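Side-chain contacts in peroxidase (Cellulomonas bogoriensis 69B4 = DSM 16987, PDB 6QZO), which belongs to the DyP-type peroxidase family and probably uses its heme b cofactor to oxidise substrates with hydrogen peroxide: residues Val73-Leu78 against Leu99-Gly104; Leu85-Pro90 against Leu155-Arg160; Asp150-Leu155 against Val175-Arg180. All coordinates share one frame; numbering follows the deposited sequence.

Interaction 1 (Val73-Leu78 against Leu99-Gly104)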
ATOM      1  N   VAL A  73     -21.365 -12.390  -9.407  1.00 21.24           N
ATOM      2  CA  VAL A  73     -20.737 -12.642 -10.742  1.00 22.27           C
ATOM      3  C   VAL A  73     -19.265 -12.205 -10.692  1.00 22.76           C
ATOM      4  O   VAL A  73     -18.394 -13.036 -11.027  1.00 23.29           O
ATOM      5  CB  VAL A  73     -21.499 -11.929 -11.867  1.00 22.61           C
ATOM      6  CG1 VAL A  73     -20.803 -12.102 -13.200  1.00 23.16           C
ATOM      7  CG2 VAL A  73     -22.940 -12.422 -11.958  1.00 23.23           C
ATOM      8  N   ASP A  74     -19.004 -10.968 -10.252  1.00 23.15           N
ATOM      9  CA  ASP A  74     -17.649 -10.355 -10.244  1.00 23.74           C
ATOM     10  C   ASP A  74     -16.734 -11.146  -9.302  1.00 23.27           C
ATOM     11  O   ASP A  74     -15.581 -11.386  -9.667  1.00 23.59           O
ATOM     12  CB  ASP A  74     -17.704  -8.874  -9.866  1.00 24.36           C
ATOM     13  CG  ASP A  74     -18.202  -7.974 -10.998  1.00 25.70           C
ATOM     14  OD1 ASP A  74     -18.210  -8.445 -12.150  1.00 26.58           O
ATOM     15  OD2 ASP A  74     -18.575  -6.805 -10.706  1.00 26.36           O
ATOM     16  N   ILE A  75     -17.234 -11.549  -8.135  1.00 23.07           N
ATOM     17  CA  ILE A  75     -16.440 -12.352  -7.164  1.00 22.98           C
ATOM     18  C   ILE A  75     -16.083 -13.693  -7.815  1.00 23.50           C
ATOM     19  O   ILE A  75     -14.912 -14.099  -7.729  1.00 24.02           O
ATOM     20  CB  ILE A  75     -17.197 -12.540  -5.840  1.00 23.07           C
ATOM     21  CG1 ILE A  75     -17.410 -11.217  -5.110  1.00 22.45           C
ATOM     22  CG2 ILE A  75     -16.459 -13.535  -4.949  1.00 23.34           C
ATOM     23  CD1 ILE A  75     -18.386 -11.319  -3.966  1.00 22.53           C
ATOM     24  N   GLU A  76     -17.052 -14.364  -8.435  1.00 23.55           N
ATOM     25  CA  GLU A  76     -16.835 -15.718  -9.011  1.00 23.93           C
ATOM     26  C   GLU A  76     -15.794 -15.627 -10.132  1.00 23.94           C
ATOM     27  O   GLU A  76     -14.983 -16.568 -10.275  1.00 24.25           O
ATOM     28  CB  GLU A  76     -18.156 -16.325  -9.496  1.00 24.25           C
ATOM     29  CG  GLU A  76     -19.071 -16.779  -8.369  1.00 24.01           C
ATOM     30  CD  GLU A  76     -20.374 -17.438  -8.786  1.00 24.33           C
ATOM     31  OE1 GLU A  76     -20.623 -17.546  -9.984  1.00 24.41           O
ATOM     32  OE2 GLU A  76     -21.082 -17.942  -7.911  1.00 24.55           O
ATOM     33  N   ARG A  77     -15.812 -14.529 -10.892  1.00 23.31           N
ATOM     34  CA  ARG A  77     -14.884 -14.291 -12.030  1.00 22.75           C
ATOM     35  C   ARG A  77     -13.502 -13.859 -11.532  1.00 21.91           C
ATOM     36  O   ARG A  77     -12.521 -14.531 -11.878  1.00 22.64           O
ATOM     37  CB  ARG A  77     -15.457 -13.221 -12.957  1.00 22.87           C
ATOM     38  CG  ARG A  77     -16.419 -13.788 -13.985  1.00 23.64           C
ATOM     39  CD  ARG A  77     -17.452 -12.795 -14.459  1.00 24.01           C
ATOM     40  NE  ARG A  77     -18.267 -13.470 -15.454  1.00 25.17           N
ATOM     41  CZ  ARG A  77     -17.869 -13.705 -16.700  1.00 25.56           C
ATOM     42  NH1 ARG A  77     -16.699 -13.278 -17.128  1.00 25.51           N
ATOM     43  NH2 ARG A  77     -18.669 -14.338 -17.531  1.00 26.80           N
ATOM     44  N   LEU A  78     -13.420 -12.760 -10.789  1.00 20.98           N
ATOM     45  CA  LEU A  78     -12.115 -12.148 -10.393  1.00 20.41           C
ATOM     46  C   LEU A  78     -11.290 -13.181  -9.608  1.00 20.13           C
ATOM     47  O   LEU A  78     -10.092 -13.325  -9.908  1.00 20.40           O
ATOM     48  CB  LEU A  78     -12.352 -10.865  -9.589  1.00 20.08           C
ATOM     49  CG  LEU A  78     -12.969  -9.695 -10.365  1.00 20.04           C
ATOM     50  CD1 LEU A  78     -13.450  -8.600  -9.419  1.00 19.48           C
ATOM     51  CD2 LEU A  78     -11.982  -9.112 -11.364  1.00 20.56           C
ATOM     52  N   LEU A  99      -6.972 -14.176  -4.491  1.00 15.93           N
ATOM     53  CA  LEU A  99      -8.013 -13.141  -4.247  1.00 15.73           C
ATOM     54  C   LEU A  99      -9.188 -13.780  -3.496  1.00 16.08           C
ATOM     55  O   LEU A  99      -9.640 -14.851  -3.940  1.00 16.34           O
ATOM     56  CB  LEU A  99      -8.509 -12.554  -5.569  1.00 15.64           C
ATOM     57  CG  LEU A  99      -9.565 -11.454  -5.444  1.00 15.11           C
ATOM     58  CD1 LEU A  99      -9.030 -10.277  -4.649  1.00 14.69           C
ATOM     59  CD2 LEU A  99     -10.012 -10.990  -6.830  1.00 15.12           C
ATOM     60  N   THR A 100      -9.641 -13.125  -2.417  1.00 16.19           N
ATOM     61  CA  THR A 100     -10.948 -13.357  -1.754  1.00 16.42           C
ATOM     62  C   THR A 100     -11.691 -12.024  -1.629  1.00 16.22           C
ATOM     63  O   THR A 100     -11.020 -10.976  -1.510  1.00 16.35           O
ATOM     64  CB  THR A 100     -10.801 -13.979  -0.356  1.00 16.55           C
ATOM     65  OG1 THR A 100     -10.065 -13.100   0.499  1.00 16.19           O
ATOM     66  CG2 THR A 100     -10.134 -15.334  -0.385  1.00 16.96           C
ATOM     67  N   VAL A 101     -13.019 -12.082  -1.697  1.00 16.27           N
ATOM     68  CA  VAL A 101     -13.948 -10.971  -1.359  1.00 16.02           C
ATOM     69  C   VAL A 101     -14.898 -11.535  -0.319  1.00 16.35           C
ATOM     70  O   VAL A 101     -15.481 -12.606  -0.605  1.00 17.83           O
ATOM     71  CB  VAL A 101     -14.714 -10.455  -2.591  1.00 16.02           C
ATOM     72  CG1 VAL A 101     -15.631  -9.280  -2.251  1.00 15.84           C
ATOM     73  CG2 VAL A 101     -13.754 -10.069  -3.704  1.00 15.86           C
ATOM     74  N   THR A 102     -14.980 -10.908   0.851  1.00 15.80           N
ATOM     75  CA  THR A 102     -15.917 -11.275   1.940  1.00 15.76           C
ATOM     76  C   THR A 102     -16.928 -10.137   2.059  1.00 15.81           C
ATOM     77  O   THR A 102     -16.468  -8.967   2.189  1.00 15.27           O
ATOM     78  CB  THR A 102     -15.159 -11.517   3.250  1.00 15.63           C
ATOM     79  OG1 THR A 102     -14.046 -12.392   3.002  1.00 15.67           O
ATOM     80  CG2 THR A 102     -16.041 -12.082   4.338  1.00 15.62           C
ATOM     81  N   VAL A 103     -18.225 -10.454   1.951  1.00 16.13           N
ATOM     82  CA  VAL A 103     -19.329  -9.449   1.984  1.00 16.14           C
ATOM     83  C   VAL A 103     -19.944  -9.450   3.381  1.00 16.14           C
ATOM     84  O   VAL A 103     -20.321 -10.532   3.871  1.00 16.32           O
ATOM     85  CB  VAL A 103     -20.405  -9.756   0.926  1.00 16.43           C
ATOM     86  CG1 VAL A 103     -21.454  -8.659   0.845  1.00 16.37           C
ATOM     87  CG2 VAL A 103     -19.777  -9.999  -0.434  1.00 16.73           C
ATOM     88  N   GLY A 104     -20.045  -8.268   3.980  1.00 16.26           N
ATOM     89  CA  GLY A 104     -20.690  -8.056   5.288  1.00 16.43           C
ATOM     90  C   GLY A 104     -21.783  -7.023   5.140  1.00 16.69           C
ATOM     91  O   GLY A 104     -21.617  -6.079   4.320  1.00 16.49           O
TER
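L99, V101 and V103 meet I75 and L78 where the end of helix 61-78 lies against strand 100-105, an outermost strand of the four-stranded antiparallel sheet in the N-terminal ferredoxin-like half of this DyP-type peroxidase. The join is wholly apolar and buried, with no hydrogen bond crossing it. L99, just ahead of the strand, comes first. Its CG stands anti to the backbone N (chi1 -179°), which carries CD2 over to the last turn of the helix; there CD2 rests 3.6 Å from L78 CB and 3.8 Å from L78 C. T100 turns its side chain to the other side of the strand, so the next residue to meet the helix is V101. The I75 chain reaches across V101, touching it with two successive carbons: I75 CG1 is 3.8 Å from V101 CB, and I75 CD1 is 3.8 Å from V101 CG1. V101 also touches L162, and L78 touches V161, so helix 152-165 shares this apolar layer. T102 again faces away, its OG1 bonded to A38 O. I75 CG1 lies beside the backbone N and anti to the carbonyl carbon (chi1 -65°); continuing this extended chain, the terminal methyl reaches two residues farther along the strand, where I75 CD1 ends 4.0 Å from V103 CG2.

Interaction 2 (Leu85-Pro90 against Leu155-Arg160)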
ATOM      1  N   LEU A  85     -17.730  -8.350 -14.803  1.00 29.27           N
ATOM      2  CA  LEU A  85     -18.850  -7.983 -15.708  1.00 30.76           C
ATOM      3  C   LEU A  85     -18.604  -6.541 -16.180  1.00 32.00           C
ATOM      4  O   LEU A  85     -18.516  -6.343 -17.418  1.00 32.05           O
ATOM      5  CB  LEU A  85     -20.143  -8.166 -14.900  1.00 30.39           C
ATOM      6  CG  LEU A  85     -21.426  -7.520 -15.421  1.00 30.77           C
ATOM      7  CD1 LEU A  85     -21.767  -7.954 -16.826  1.00 31.01           C
ATOM      8  CD2 LEU A  85     -22.574  -7.843 -14.479  1.00 30.83           C
ATOM      9  N   ALA A  86     -18.426  -5.591 -15.244  1.00 32.47           N
ATOM     10  CA  ALA A  86     -18.098  -4.179 -15.575  1.00 33.83           C
ATOM     11  C   ALA A  86     -16.571  -4.005 -15.572  1.00 32.88           C
ATOM     12  O   ALA A  86     -16.065  -3.210 -14.709  1.00 34.89           O
ATOM     13  CB  ALA A  86     -18.768  -3.224 -14.597  1.00 33.76           C
ATOM     14  N   ASP A  87     -15.860  -4.733 -16.450  1.00 30.11           N
ATOM     15  CA  ASP A  87     -14.374  -4.865 -16.396  1.00 28.08           C
ATOM     16  C   ASP A  87     -13.784  -4.550 -17.779  1.00 28.32           C
ATOM     17  O   ASP A  87     -13.783  -5.407 -18.665  1.00 27.31           O
ATOM     18  CB  ASP A  87     -13.954  -6.222 -15.846  1.00 26.95           C
ATOM     19  CG  ASP A  87     -12.472  -6.322 -15.500  1.00 26.19           C
ATOM     20  OD1 ASP A  87     -11.686  -5.454 -15.952  1.00 24.64           O
ATOM     21  OD2 ASP A  87     -12.102  -7.308 -14.833  1.00 25.64           O
ATOM     22  N   SER A  88     -13.290  -3.319 -17.909  1.00 28.04           N
ATOM     23  CA  SER A  88     -12.675  -2.727 -19.115  1.00 28.44           C
ATOM     24  C   SER A  88     -11.150  -2.926 -19.102  1.00 27.39           C
ATOM     25  O   SER A  88     -10.520  -2.534 -20.110  1.00 28.00           O
ATOM     26  CB  SER A  88     -13.065  -1.263 -19.196  1.00 28.91           C
ATOM     27  OG  SER A  88     -13.096  -0.668 -17.897  1.00 28.46           O
ATOM     28  N   GLU A  89     -10.571  -3.509 -18.042  1.00 25.51           N
ATOM     29  CA  GLU A  89      -9.106  -3.784 -17.928  1.00 24.97           C
ATOM     30  C   GLU A  89      -8.887  -5.266 -17.632  1.00 24.47           C
ATOM     31  O   GLU A  89      -8.362  -5.640 -16.590  1.00 23.97           O
ATOM     32  CB  GLU A  89      -8.452  -2.896 -16.872  1.00 24.47           C
ATOM     33  CG  GLU A  89      -8.552  -1.410 -17.173  1.00 24.39           C
ATOM     34  CD  GLU A  89      -9.824  -0.759 -16.663  1.00 24.62           C
ATOM     35  OE1 GLU A  89     -10.095  -0.847 -15.434  1.00 24.83           O
ATOM     36  OE2 GLU A  89     -10.558  -0.186 -17.489  1.00 24.60           O
ATOM     37  N   PRO A  90      -9.306  -6.165 -18.555  1.00 24.39           N
ATOM     38  CA  PRO A  90      -9.275  -7.603 -18.296  1.00 24.02           C
ATOM     39  C   PRO A  90      -7.886  -8.165 -17.937  1.00 23.97           C
ATOM     40  O   PRO A  90      -7.829  -9.078 -17.133  1.00 24.33           O
ATOM     41  CB  PRO A  90      -9.790  -8.216 -19.611  1.00 24.59           C
ATOM     42  CG  PRO A  90      -9.680  -7.110 -20.653  1.00 24.76           C
ATOM     43  CD  PRO A  90      -9.867  -5.826 -19.880  1.00 24.50           C
ATOM     44  N   LEU A 155      -5.511  -6.521  -6.349  1.00 17.75           N
ATOM     45  CA  LEU A 155      -6.403  -5.943  -5.312  1.00 17.65           C
ATOM     46  C   LEU A 155      -6.996  -4.630  -5.832  1.00 17.53           C
ATOM     47  O   LEU A 155      -8.233  -4.433  -5.714  1.00 17.57           O
ATOM     48  CB  LEU A 155      -5.580  -5.741  -4.038  1.00 17.58           C
ATOM     49  CG  LEU A 155      -6.372  -5.328  -2.805  1.00 17.55           C
ATOM     50  CD1 LEU A 155      -7.331  -6.406  -2.453  1.00 17.32           C
ATOM     51  CD2 LEU A 155      -5.451  -5.060  -1.622  1.00 17.62           C
ATOM     52  N   ALA A 156      -6.138  -3.763  -6.382  1.00 17.28           N
ATOM     53  CA  ALA A 156      -6.538  -2.458  -6.952  1.00 17.05           C
ATOM     54  C   ALA A 156      -7.598  -2.703  -8.025  1.00 17.08           C
ATOM     55  O   ALA A 156      -8.615  -1.990  -8.049  1.00 17.14           O
ATOM     56  CB  ALA A 156      -5.347  -1.744  -7.522  1.00 17.34           C
ATOM     57  N   HIS A 157      -7.373  -3.685  -8.891  1.00 17.04           N
ATOM     58  CA  HIS A 157      -8.315  -4.016  -9.988  1.00 17.07           C
ATOM     59  C   HIS A 157      -9.649  -4.484  -9.409  1.00 17.08           C
ATOM     60  O   HIS A 157     -10.679  -3.906  -9.790  1.00 17.15           O
ATOM     61  CB  HIS A 157      -7.768  -5.086 -10.916  1.00 17.36           C
ATOM     62  CG  HIS A 157      -8.675  -5.300 -12.072  1.00 17.43           C
ATOM     63  ND1 HIS A 157      -9.027  -4.268 -12.905  1.00 17.71           N
ATOM     64  CD2 HIS A 157      -9.323  -6.389 -12.514  1.00 17.47           C
ATOM     65  CE1 HIS A 157      -9.844  -4.730 -13.832  1.00 17.96           C
ATOM     66  NE2 HIS A 157     -10.042  -6.025 -13.610  1.00 17.90           N
ATOM     67  N   ALA A 158      -9.623  -5.499  -8.542  1.00 16.97           N
ATOM     68  CA  ALA A 158     -10.832  -6.059  -7.906  1.00 17.19           C
ATOM     69  C   ALA A 158     -11.666  -4.931  -7.302  1.00 17.49           C
ATOM     70  O   ALA A 158     -12.879  -4.859  -7.575  1.00 17.93           O
ATOM     71  CB  ALA A 158     -10.440  -7.059  -6.858  1.00 17.01           C
ATOM     72  N   VAL A 159     -11.025  -4.074  -6.506  1.00 17.58           N
ATOM     73  CA  VAL A 159     -11.689  -2.929  -5.818  1.00 17.50           C
ATOM     74  C   VAL A 159     -12.325  -2.019  -6.873  1.00 18.03           C
ATOM     75  O   VAL A 159     -13.482  -1.578  -6.667  1.00 18.35           O
ATOM     76  CB  VAL A 159     -10.684  -2.174  -4.923  1.00 17.37           C
ATOM     77  CG1 VAL A 159     -11.176  -0.790  -4.520  1.00 17.43           C
ATOM     78  CG2 VAL A 159     -10.307  -2.999  -3.695  1.00 17.15           C
ATOM     79  N   ARG A 160     -11.609  -1.719  -7.954  1.00 18.46           N
ATOM     80  CA  ARG A 160     -12.120  -0.832  -9.043  1.00 18.93           C
ATOM     81  C   ARG A 160     -13.375  -1.480  -9.648  1.00 19.14           C
ATOM     82  O   ARG A 160     -14.385  -0.769  -9.836  1.00 19.54           O
ATOM     83  CB  ARG A 160     -11.009  -0.592 -10.074  1.00 19.14           C
ATOM     84  CG  ARG A 160     -11.438   0.143 -11.341  1.00 19.64           C
ATOM     85  CD  ARG A 160     -11.737   1.600 -11.108  1.00 19.61           C
ATOM     86  NE  ARG A 160     -12.179   2.320 -12.295  1.00 19.75           N
ATOM     87  CZ  ARG A 160     -12.736   3.535 -12.278  1.00 20.01           C
ATOM     88  NH1 ARG A 160     -12.902   4.176 -11.135  1.00 20.07           N
ATOM     89  NH2 ARG A 160     -13.172   4.099 -13.391  1.00 20.36           N
TER
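A histidine-carboxylate hydrogen bond between H157 and D87 joins the irregular loop 85-90 to helix 152-165, one of the two helices packed on the N-terminal sheet. H157 NE2 donates to D87 OD2 over 2.7 Å, with an N-H...O angle of 158°. The oxygen sits near the plane of the imidazole, at its edge, and is met on its syn side but somewhat out of the carboxylate plane, and the two flat groups are turned 44° against each other. With chi1 at -175°, H157 points its CG opposite the backbone N, which sends the ring out from the helix against the loop. D87 OD2 is gripped a second time by the backbone N of G84, a bond that helps fix the carboxylate. Beside it, E89 turns its backbone O and CB to the imidazole: H157 CE1 lies 3.3 Å from E89 O and 3.8 Å from E89 CB. The E89 chain bends at chi2, leaving OE1 4.4 Å from H157 ND1, not in contact. The D87 carboxylate would probably favour a protonated imidazole, though the charge is not seen. E89 OE2 accepts from S88 OG over 2.6 Å and forms a salt bridge with R251 of the second subunit. R160, whose CG is only 4.4 Å from E89 OE1, also spends its guanidinium there, on S322, D241 and D244 of that subunit. The whole is a loop-to-helix tie at the dimer interface of a ferredoxin-like domain, centred on a His-Asp hydrogen bond whose histidine is buried.

Interaction 3 (Asp150-Leu155 against Val175-Arg180)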
ATOM      1  N   ASP A 150      -2.595 -11.544  -2.504  1.00 16.70           N
ATOM      2  CA  ASP A 150      -1.118 -11.580  -2.372  1.00 17.04           C
ATOM      3  C   ASP A 150      -0.474 -10.634  -3.387  1.00 17.36           C
ATOM      4  O   ASP A 150       0.759 -10.707  -3.528  1.00 18.14           O
ATOM      5  CB  ASP A 150      -0.592 -13.007  -2.555  1.00 17.39           C
ATOM      6  CG  ASP A 150      -0.583 -13.816  -1.283  1.00 17.32           C
ATOM      7  OD1 ASP A 150      -0.471 -13.191  -0.197  1.00 16.84           O
ATOM      8  OD2 ASP A 150      -0.686 -15.056  -1.385  1.00 17.92           O
ATOM      9  N   ASP A 151      -1.264  -9.796  -4.063  1.00 17.39           N
ATOM     10  CA  ASP A 151      -0.766  -8.837  -5.086  1.00 17.72           C
ATOM     11  C   ASP A 151      -1.621  -7.570  -5.089  1.00 17.66           C
ATOM     12  O   ASP A 151      -2.839  -7.683  -5.134  1.00 17.93           O
ATOM     13  CB  ASP A 151      -0.756  -9.463  -6.479  1.00 18.15           C
ATOM     14  CG  ASP A 151      -0.056  -8.571  -7.490  1.00 18.46           C
ATOM     15  OD1 ASP A 151      -0.723  -7.673  -8.042  1.00 18.36           O
ATOM     16  OD2 ASP A 151       1.180  -8.736  -7.658  1.00 18.81           O
ATOM     17  N   ARG A 152      -0.974  -6.402  -5.104  1.00 18.37           N
ATOM     18  CA  ARG A 152      -1.598  -5.072  -4.910  1.00 18.31           C
ATOM     19  C   ARG A 152      -2.291  -4.610  -6.198  1.00 18.05           C
ATOM     20  O   ARG A 152      -3.285  -3.864  -6.098  1.00 18.17           O
ATOM     21  CB  ARG A 152      -0.556  -4.077  -4.423  1.00 19.19           C
ATOM     22  CG  ARG A 152      -1.160  -2.809  -3.871  1.00 20.01           C
ATOM     23  CD  ARG A 152      -2.060  -2.948  -2.663  1.00 20.03           C
ATOM     24  NE  ARG A 152      -2.481  -1.583  -2.448  1.00 20.77           N
ATOM     25  CZ  ARG A 152      -3.453  -0.921  -3.102  1.00 21.00           C
ATOM     26  NH1 ARG A 152      -4.166  -1.485  -4.068  1.00 21.28           N
ATOM     27  NH2 ARG A 152      -3.667   0.346  -2.800  1.00 21.05           N
ATOM     28  N   THR A 153      -1.797  -5.008  -7.359  1.00 17.68           N
ATOM     29  CA  THR A 153      -2.429  -4.676  -8.664  1.00 17.48           C
ATOM     30  C   THR A 153      -3.732  -5.469  -8.792  1.00 17.53           C
ATOM     31  O   THR A 153      -4.741  -4.870  -9.176  1.00 17.50           O
ATOM     32  CB  THR A 153      -1.469  -4.925  -9.832  1.00 17.51           C
ATOM     33  OG1 THR A 153      -0.340  -4.090  -9.610  1.00 17.37           O
ATOM     34  CG2 THR A 153      -2.088  -4.624 -11.176  1.00 17.62           C
ATOM     35  N   THR A 154      -3.699  -6.767  -8.476  1.00 17.88           N
ATOM     36  CA  THR A 154      -4.896  -7.653  -8.418  1.00 18.07           C
ATOM     37  C   THR A 154      -5.949  -7.025  -7.502  1.00 17.87           C
ATOM     38  O   THR A 154      -7.144  -7.007  -7.871  1.00 18.44           O
ATOM     39  CB  THR A 154      -4.529  -9.057  -7.921  1.00 18.10           C
ATOM     40  OG1 THR A 154      -3.502  -9.611  -8.754  1.00 18.62           O
ATOM     41  CG2 THR A 154      -5.722  -9.987  -7.908  1.00 18.29           C
ATOM     42  N   LEU A 155      -5.511  -6.521  -6.349  1.00 17.75           N
ATOM     43  CA  LEU A 155      -6.403  -5.943  -5.312  1.00 17.65           C
ATOM     44  C   LEU A 155      -6.996  -4.630  -5.832  1.00 17.53           C
ATOM     45  O   LEU A 155      -8.233  -4.433  -5.714  1.00 17.57           O
ATOM     46  CB  LEU A 155      -5.580  -5.741  -4.038  1.00 17.58           C
ATOM     47  CG  LEU A 155      -6.372  -5.328  -2.805  1.00 17.55           C
ATOM     48  CD1 LEU A 155      -7.331  -6.406  -2.453  1.00 17.32           C
ATOM     49  CD2 LEU A 155      -5.451  -5.060  -1.622  1.00 17.62           C
ATOM     50  N   VAL A 175     -12.392   3.401   2.687  1.00 16.72           N
ATOM     51  CA  VAL A 175     -11.488   2.286   2.280  1.00 16.68           C
ATOM     52  C   VAL A 175     -10.316   2.292   3.252  1.00 17.20           C
ATOM     53  O   VAL A 175      -9.655   3.336   3.373  1.00 17.77           O
ATOM     54  CB  VAL A 175     -10.985   2.448   0.841  1.00 16.40           C
ATOM     55  CG1 VAL A 175     -10.159   1.257   0.403  1.00 16.25           C
ATOM     56  CG2 VAL A 175     -12.115   2.711  -0.137  1.00 16.52           C
ATOM     57  N   GLN A 176     -10.103   1.166   3.930  1.00 17.85           N
ATOM     58  CA  GLN A 176      -8.963   0.942   4.842  1.00 18.07           C
ATOM     59  C   GLN A 176      -8.076  -0.109   4.184  1.00 18.88           C
ATOM     60  O   GLN A 176      -8.580  -1.185   3.861  1.00 19.37           O
ATOM     61  CB  GLN A 176      -9.477   0.516   6.217  1.00 18.29           C
ATOM     62  CG  GLN A 176     -10.344   1.589   6.870  1.00 18.59           C
ATOM     63  CD  GLN A 176     -10.659   1.251   8.309  1.00 18.83           C
ATOM     64  OE1 GLN A 176      -9.768   1.100   9.144  1.00 18.78           O
ATOM     65  NE2 GLN A 176     -11.943   1.119   8.608  1.00 18.94           N
ATOM     66  N   ARG A 177      -6.806   0.229   3.964  1.00 19.86           N
ATOM     67  CA  ARG A 177      -5.810  -0.611   3.267  1.00 20.30           C
ATOM     68  C   ARG A 177      -4.812  -1.082   4.317  1.00 19.73           C
ATOM     69  O   ARG A 177      -4.466  -0.292   5.213  1.00 19.81           O
ATOM     70  CB  ARG A 177      -5.134   0.197   2.151  1.00 21.45           C
ATOM     71  CG  ARG A 177      -6.118   1.026   1.335  1.00 22.79           C
ATOM     72  CD  ARG A 177      -5.426   1.824   0.231  1.00 23.78           C
ATOM     73  NE  ARG A 177      -6.361   2.344  -0.731  1.00 24.31           N
ATOM     74  CZ  ARG A 177      -6.976   1.633  -1.667  1.00 24.54           C
ATOM     75  NH1 ARG A 177      -6.823   0.313  -1.737  1.00 24.75           N
ATOM     76  NH2 ARG A 177      -7.801   2.262  -2.492  1.00 24.06           N
ATOM     77  N   GLY A 178      -4.381  -2.333   4.229  1.00 18.95           N
ATOM     78  CA  GLY A 178      -3.399  -2.888   5.171  1.00 18.38           C
ATOM     79  C   GLY A 178      -2.534  -3.933   4.501  1.00 18.17           C
ATOM     80  O   GLY A 178      -2.841  -4.305   3.332  1.00 17.66           O
ATOM     81  N   PHE A 179      -1.523  -4.410   5.236  1.00 17.87           N
ATOM     82  CA  PHE A 179      -0.470  -5.300   4.711  1.00 17.94           C
ATOM     83  C   PHE A 179       0.137  -6.148   5.830  1.00 18.69           C
ATOM     84  O   PHE A 179       0.097  -5.774   7.031  1.00 18.34           O
ATOM     85  CB  PHE A 179       0.631  -4.484   4.034  1.00 18.01           C
ATOM     86  CG  PHE A 179       1.292  -3.444   4.902  1.00 17.27           C
ATOM     87  CD1 PHE A 179       2.375  -3.772   5.703  1.00 17.26           C
ATOM     88  CD2 PHE A 179       0.847  -2.133   4.897  1.00 16.96           C
ATOM     89  CE1 PHE A 179       2.995  -2.817   6.488  1.00 17.22           C
ATOM     90  CE2 PHE A 179       1.475  -1.177   5.679  1.00 16.91           C
ATOM     91  CZ  PHE A 179       2.545  -1.518   6.475  1.00 17.02           C
ATOM     92  N   ARG A 180       0.651  -7.303   5.412  1.00 19.53           N
ATOM     93  CA  ARG A 180       1.620  -8.142   6.153  1.00 20.38           C
ATOM     94  C   ARG A 180       2.835  -8.271   5.237  1.00 20.82           C
ATOM     95  O   ARG A 180       2.918  -7.506   4.255  1.00 21.08           O
ATOM     96  CB  ARG A 180       1.022  -9.517   6.466  1.00 20.94           C
ATOM     97  CG  ARG A 180      -0.332  -9.465   7.166  1.00 21.16           C
ATOM     98  CD  ARG A 180      -0.906 -10.864   7.347  1.00 21.99           C
ATOM     99  NE  ARG A 180      -2.073 -10.816   8.218  1.00 22.02           N
ATOM    100  CZ  ARG A 180      -2.404 -11.730   9.126  1.00 22.87           C
ATOM    101  NH1 ARG A 180      -1.651 -12.801   9.342  1.00 23.67           N
ATOM    102  NH2 ARG A 180      -3.495 -11.548   9.851  1.00 22.77           N
TER
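R177 and R152 bring their guanidinium groups together where strand 170-179, at one border of the N-terminal ferredoxin-like sheet, passes the first turn of helix 152-165. R177 leaves its strand with CB directed at the helix, and its chain runs extended from CG to NE. CD is the first atom to meet the other side, 3.8 Å from R152 NH2; NE follows at 3.9 Å from the same nitrogen. That nitrogen lies over one face of the R177 guanidinium, with CZ at 3.7 Å from R152 NH2 and NH1 at 3.3 Å. The opposite face is covered by V175 CG1, 3.8 Å above its centre. Although the two chains cross at about a right angle, the flat ends lie nearly parallel, their planes 10° apart. R152 gets there by a bend at chi2 (62°). Just before it, D151 caps the helix, OD1 taking T154 N over 3.1 Å. Outside the two segments, D313 of the second subunit forms a long, weak ion pair with each arginine, through R152 NH1 and R177 NH2. A leucine in place of R177 would probably cost D313 one of these two weak cationic partners and take away the flat surface under R152 NH2. The two donors form no hydrogen bond with each other; their closeness is consistent with both charges being drawn, weakly, toward one carboxylate across the dimer interface.

Interactions 1 and 2 are buried, interaction 3 lies at the surface, and all three belong to the N-terminal half. Helix 152-165 runs through the set: its first turn serves interaction 3, its middle interaction 2, and it borders interaction 1, where L78 and L99 touch A158. Interactions 1 and 3 reach the same sheet at its two outermost strands. The first two also adjoin directly, L85 N being hydrogen-bonded to D74 OD1 and L78 CD2 packing on D87. Chemistry changes with position: aliphatic contacts between a helix and a strand with its lead-in in interaction 1, a histidine hydrogen-bonded to an aspartate in interaction 2, and two neighbouring arginines in interaction 3, the latter two touching the second subunit.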